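Local coordinates for phosphate-binding protein (PDB 5UB7) that probably serves as the periplasmic substrate-binding component of a phosphate- or phosphonate-type ABC transporter, and is captured here with ATP in its cleft, at residues 82-87 against 211-216; 5-10 against 40-45. All blocks are in the same frame, centred on the assembly; numbering follows the deposited sequence.

Contact 1. Residues 82-87 against 211-216. With ATP (adenosine-5'-triphosphate), chain C.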
# COMPACT_ATOMS: atom_id res chain seq x y z
N LEU A 82 9.71 -8.33 -8.27
CA LEU A 82 10.84 -9.23 -8.00
C LEU A 82 10.37 -10.46 -7.23
O LEU A 82 10.68 -11.60 -7.57
CB LEU A 82 11.90 -8.49 -7.18
CG LEU A 82 13.23 -9.23 -7.04
CD1 LEU A 82 14.09 -9.04 -8.26
CD2 LEU A 82 13.98 -8.76 -5.80
N LEU A 83 9.66 -10.22 -6.14
CA LEU A 83 9.11 -11.29 -5.30
C LEU A 83 7.80 -10.79 -4.76
O LEU A 83 7.63 -9.58 -4.63
CB LEU A 83 10.02 -11.53 -4.10
CG LEU A 83 11.40 -12.09 -4.44
CD1 LEU A 83 12.35 -11.98 -3.25
CD2 LEU A 83 11.24 -13.52 -4.91
N MET A 84 6.90 -11.71 -4.47
CA MET A 84 5.72 -11.43 -3.63
C MET A 84 6.17 -11.45 -2.20
O MET A 84 7.04 -12.25 -1.84
CB MET A 84 4.59 -12.45 -3.82
CG MET A 84 4.14 -12.60 -5.26
SD MET A 84 3.74 -11.05 -6.07
CE MET A 84 2.23 -10.60 -5.19
N THR A 85 5.58 -10.57 -1.41
CA THR A 85 5.99 -10.31 -0.05
C THR A 85 4.79 -10.58 0.86
O THR A 85 3.62 -10.29 0.51
CB THR A 85 6.45 -8.86 0.11
OG1 THR A 85 7.40 -8.56 -0.90
CG2 THR A 85 7.05 -8.59 1.49
N GLU A 86 5.12 -11.11 2.03
CA GLU A 86 4.18 -11.56 3.05
C GLU A 86 4.48 -10.78 4.34
O GLU A 86 5.61 -10.69 4.75
CB GLU A 86 4.37 -13.07 3.20
CG GLU A 86 3.54 -13.77 4.24
CD GLU A 86 3.95 -15.22 4.40
OE1 GLU A 86 3.89 -15.93 3.35
OE2 GLU A 86 4.34 -15.60 5.55
N ARG A 87 3.46 -10.21 4.97
CA ARG A 87 3.65 -9.33 6.14
C ARG A 87 2.73 -9.72 7.30
O ARG A 87 1.54 -10.00 7.09
CB ARG A 87 3.37 -7.88 5.75
CG ARG A 87 4.49 -7.26 4.92
CD ARG A 87 4.11 -5.86 4.50
NE ARG A 87 5.12 -5.29 3.62
CZ ARG A 87 5.07 -4.07 3.09
NH1 ARG A 87 4.07 -3.24 3.35
NH2 ARG A 87 6.05 -3.68 2.30
N ARG A 211 -0.74 -8.92 -0.46
CA ARG A 211 -0.43 -7.98 0.62
C ARG A 211 0.63 -6.94 0.24
O ARG A 211 0.53 -5.79 0.66
CB ARG A 211 -0.00 -8.81 1.85
CG ARG A 211 0.46 -8.08 3.10
CD ARG A 211 -0.69 -7.62 3.96
NE ARG A 211 -0.26 -6.71 5.02
CZ ARG A 211 0.11 -5.45 4.83
NH1 ARG A 211 0.14 -4.89 3.61
NH2 ARG A 211 0.50 -4.73 5.89
N ALA A 212 1.62 -7.34 -0.57
CA ALA A 212 2.84 -6.55 -0.86
C ALA A 212 3.73 -7.25 -1.87
O ALA A 212 3.59 -8.46 -2.09
CB ALA A 212 3.64 -6.29 0.40
N VAL A 213 4.66 -6.49 -2.45
CA VAL A 213 5.55 -6.98 -3.49
C VAL A 213 6.86 -6.16 -3.44
O VAL A 213 6.86 -4.97 -3.12
CB VAL A 213 4.81 -6.92 -4.84
CG1 VAL A 213 4.29 -5.51 -5.07
CG2 VAL A 213 5.64 -7.40 -6.02
N GLU A 214 7.98 -6.81 -3.70
CA GLU A 214 9.24 -6.13 -3.94
C GLU A 214 9.28 -5.81 -5.42
O GLU A 214 9.07 -6.70 -6.24
CB GLU A 214 10.39 -7.03 -3.55
CG GLU A 214 10.31 -7.53 -2.12
CD GLU A 214 10.06 -6.42 -1.12
OE1 GLU A 214 10.96 -5.54 -0.97
OE2 GLU A 214 8.96 -6.41 -0.52
N MET A 215 9.53 -4.55 -5.76
CA MET A 215 9.62 -4.11 -7.14
C MET A 215 11.06 -3.62 -7.37
O MET A 215 11.69 -3.10 -6.45
CB MET A 215 8.66 -2.96 -7.41
CG MET A 215 7.17 -3.22 -7.12
SD MET A 215 6.34 -4.30 -8.31
CE MET A 215 6.26 -3.26 -9.77
N VAL A 216 11.58 -3.82 -8.58
CA VAL A 216 12.91 -3.31 -8.91
C VAL A 216 12.79 -2.50 -10.16
O VAL A 216 11.90 -2.73 -11.00
CB VAL A 216 14.02 -4.39 -9.12
CG1 VAL A 216 14.39 -5.09 -7.80
CG2 VAL A 216 13.66 -5.39 -10.22
PG ATP C . -1.54 0.70 2.18
O1G ATP C . -0.68 0.96 0.96
O2G ATP C . -2.63 -0.31 1.92
O3G ATP C . -2.04 2.00 2.84
PB ATP C . 0.79 0.52 3.91
O1B ATP C . 1.74 1.19 2.91
O2B ATP C . 0.51 1.25 5.20
O3B ATP C . -0.62 -0.03 3.32
PA ATP C . 2.20 -1.31 5.62
O1A ATP C . 2.67 -2.72 5.34
O2A ATP C . 3.18 -0.19 5.92
O3A ATP C . 1.42 -0.94 4.25
O5' ATP C . 1.02 -1.46 6.74

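Contact 2. Residues 5-10 against 40-45. With ATP (adenosine-5'-triphosphate), chain C.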
# COMPACT_ATOMS: atom_id res chain seq x y z
N LEU A 5 23.32 0.38 -3.96
CA LEU A 5 21.95 -0.19 -4.00
C LEU A 5 21.06 0.75 -3.27
O LEU A 5 21.28 1.04 -2.07
CB LEU A 5 21.88 -1.58 -3.38
CG LEU A 5 20.50 -2.28 -3.39
CD1 LEU A 5 20.05 -2.60 -4.81
CD2 LEU A 5 20.51 -3.55 -2.54
N VAL A 6 20.06 1.28 -3.98
CA VAL A 6 19.15 2.22 -3.36
C VAL A 6 17.77 1.61 -3.15
O VAL A 6 17.05 1.25 -4.11
CB VAL A 6 19.10 3.57 -4.12
CG1 VAL A 6 18.33 4.59 -3.29
CG2 VAL A 6 20.51 4.09 -4.38
N LEU A 7 17.41 1.51 -1.86
CA LEU A 7 16.11 1.00 -1.39
C LEU A 7 15.19 2.17 -1.07
O LEU A 7 15.61 3.14 -0.49
CB LEU A 7 16.32 0.14 -0.13
CG LEU A 7 15.12 -0.33 0.68
CD1 LEU A 7 14.06 -1.01 -0.18
CD2 LEU A 7 15.64 -1.24 1.79
N GLY A 8 13.93 2.08 -1.42
CA GLY A 8 12.97 3.05 -0.92
C GLY A 8 11.54 2.57 -0.90
O GLY A 8 11.26 1.41 -1.20
N ARG A 9 10.66 3.49 -0.52
CA ARG A 9 9.22 3.33 -0.74
C ARG A 9 8.54 4.68 -0.84
O ARG A 9 9.12 5.70 -0.48
CB ARG A 9 8.57 2.52 0.38
CG ARG A 9 8.61 3.17 1.76
CD ARG A 9 7.65 2.47 2.70
NE ARG A 9 6.33 3.05 2.63
CZ ARG A 9 5.22 2.47 3.08
NH1 ARG A 9 5.23 1.26 3.65
NH2 ARG A 9 4.06 3.12 2.96
N ILE A 10 7.28 4.65 -1.29
CA ILE A 10 6.45 5.84 -1.31
C ILE A 10 6.05 6.07 0.13
O ILE A 10 5.51 5.17 0.75
CB ILE A 10 5.19 5.66 -2.14
CG1 ILE A 10 5.55 5.27 -3.57
CG2 ILE A 10 4.39 6.96 -2.14
CD1 ILE A 10 4.34 4.79 -4.35
N GLY A 40 25.00 1.03 0.10
CA GLY A 40 23.56 1.24 0.07
C GLY A 40 23.09 2.60 0.57
O GLY A 40 23.73 3.23 1.41
N GLU A 41 21.96 3.04 0.04
CA GLU A 41 21.29 4.27 0.43
C GLU A 41 19.78 4.05 0.50
O GLU A 41 19.22 3.19 -0.17
CB GLU A 41 21.60 5.38 -0.60
CG GLU A 41 22.87 6.16 -0.26
CD GLU A 41 23.53 6.89 -1.45
OE1 GLU A 41 22.93 7.01 -2.57
OE2 GLU A 41 24.68 7.33 -1.22
N ILE A 42 19.13 4.87 1.32
CA ILE A 42 17.69 4.95 1.37
C ILE A 42 17.25 6.18 0.58
O ILE A 42 17.83 7.25 0.74
CB ILE A 42 17.17 5.08 2.82
CG1 ILE A 42 17.58 3.88 3.70
CG2 ILE A 42 15.66 5.30 2.85
CD1 ILE A 42 17.24 2.55 3.16
N LEU A 43 16.24 6.04 -0.26
CA LEU A 43 15.63 7.19 -0.89
C LEU A 43 14.13 6.94 -1.04
O LEU A 43 13.72 6.15 -1.90
CB LEU A 43 16.26 7.48 -2.24
CG LEU A 43 15.64 8.68 -2.98
CD1 LEU A 43 15.51 9.95 -2.12
CD2 LEU A 43 16.41 8.98 -4.25
N MET A 44 13.34 7.62 -0.21
CA MET A 44 11.89 7.53 -0.27
C MET A 44 11.38 8.64 -1.17
O MET A 44 12.16 9.47 -1.62
CB MET A 44 11.29 7.62 1.14
CG MET A 44 11.54 6.35 1.93
SD MET A 44 11.27 6.55 3.68
CE MET A 44 12.79 7.34 4.20
N ALA A 45 10.09 8.60 -1.46
CA ALA A 45 9.46 9.68 -2.19
C ALA A 45 8.04 9.91 -1.66
O ALA A 45 7.45 8.99 -1.07
CB ALA A 45 9.46 9.38 -3.69
PG ATP C . -1.54 0.70 2.18
O1G ATP C . -0.68 0.96 0.96
O2G ATP C . -2.63 -0.31 1.92
O3G ATP C . -2.04 2.00 2.84
PB ATP C . 0.79 0.52 3.91
O1B ATP C . 1.74 1.19 2.91
O2B ATP C . 0.51 1.25 5.20
O3B ATP C . -0.62 -0.03 3.32
PA ATP C . 2.20 -1.31 5.62
O1A ATP C . 2.67 -2.72 5.34
O2A ATP C . 3.18 -0.19 5.92
O3A ATP C . 1.42 -0.94 4.25
O5' ATP C . 1.02 -1.46 6.74

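Contact 1. Residues 82-87 against 211-216
Arg87 and Arg211 converge on one oxygen of the bound ATP, O1A of the alpha phosphate. Arg211 NH2 donates to ATP O1A at 3.0 Å and makes a weak bond to ATP O5'. Arg87 NH1 also donates to O1A, through a contact so short that its exact length is doubtful. The two side chains meet at about a right angle, their guanidinium planes turned 75° apart, with Arg87 CD 3.9 Å above the centre of the Arg211 guanidinium. One face of the Arg87 guanidinium lies against Ala212 CB, a methyl small enough to let this flat group settle over the strand. Arg87 spans the distance because its chain is extended from CG to NE, whereas Arg211 bends at chi2 (83°) and also makes a cation-pi contact with Phe93.

Behind this shell stands Glu214. Its side chain bends at chi2 (-50°), and the carboxylate accepts the Thr85 hydroxyl at 2.7 Å, OG1 to OE2, on the lone pair pointing away from the other oxygen. OE2 also bonds Ser64 OG, which is bonded in turn to Arg87 NH2, and OE1 takes Trp62 NE1. Thr85 suits its place because it is short: OG1, anti to the carbonyl carbon, meets the carboxylate on the face of the sheet that both side chains share.

Away from the ATP, the antiparallel strands carry a classic beta bulge: Leu82 and Leu83 both face Glu214, whose O accepts from Leu82 N at 2.7 Å while its N donates to Leu83 O at 2.9 Å. Apolar contacts finish the join, Leu82 CD1 on Val216 CG1 at 4.0 Å and Met84 SD on Val213 CG2 at 4.1 Å. Ser64 thus holds Arg87 directly and the buried carboxylate positions it through that serine; the paired arginines are consistent with a site built for the concentrated negative charge of a phosphate.

Contact 2. Residues 5-10 against 40-45
Glu41 gives both its backbone polar groups to the strand beside it: its N donates to Leu5 O at 3.0 Å, and its O accepts from Leu7 N at the same distance. The pattern is that of parallel strands, and it runs on as Leu43 N donates to Leu7 O. Where the regular strands have ended, Ala45 N still reaches Arg9 O at 3.2 Å. Val6 N is taken by Asp61 OD2, and the Val6 backbone also pairs with Asp61 and Trp62; Gly8 likewise bonds Trp62. Gly8, without a side chain, lets Leu43 O approach its CA to 3.3 Å.

Strand 4-8, helix 14-28 and strand 39-42 form a beta-alpha-beta unit of the periplasmic binding-protein fold. Leu7 and Ile42 share the face under that helix: Ile42 CD1 touches Leu7 CB, and Ile42 also packs on Tyr18, Leu21 and Leu25. Val6 and Glu41 lie on the reverse face. Glu41 is exposed, which suits a charged carboxylate, while its CB lies beside Val6 CG2. Branched Val6 also sets CG1 against Leu43 CB at 3.7 Å where the chain leaves the strand, and Leu43 leans on Tyr54 of helix 48-56.

Beyond the strand, the Arg9 side chain curls over to the carbonyl of the next residue. Its CG sits between backbone N and carbonyl carbon (chi1 64°) and the chain kinks at chi3 (-88°), which brings NE to Ile10 O at 2.9 Å; that donor lies above the carbonyl plane, and NH2 adds a weak second bond to the same oxygen. NH2 also donates to ATP O1B at 3.0 Å, the beta-phosphate oxygen lying at the guanidinium edge near its plane, and NH1 makes a weak bond to ATP O2A. Ile10 N is satisfied by Glu65 OE2, while its apolar side chain touches Ala48 and Ser122.

In the fold
From the N terminus, strand 4-8 leads through helix 14-28 into strand 39-42, and contact 2 closes this short loop of about 30 residues. The chain then passes through strand 62-65 before contact 1 opens at strand 79-87 and closes more than 120 residues later on strand 209-217. The two contacts therefore follow in series, neither nesting nor crossing. Strand 62-65 pairs with both strand 4-8 and strand 209-217 and so ties the two contacts together; the centres of contact 1 and contact 2 lie about 15 Å apart. Both reach the bound ATP, while Ser123, Thr124, Ser125 and Lys164 bind it from within the long loop that contact 1 closes.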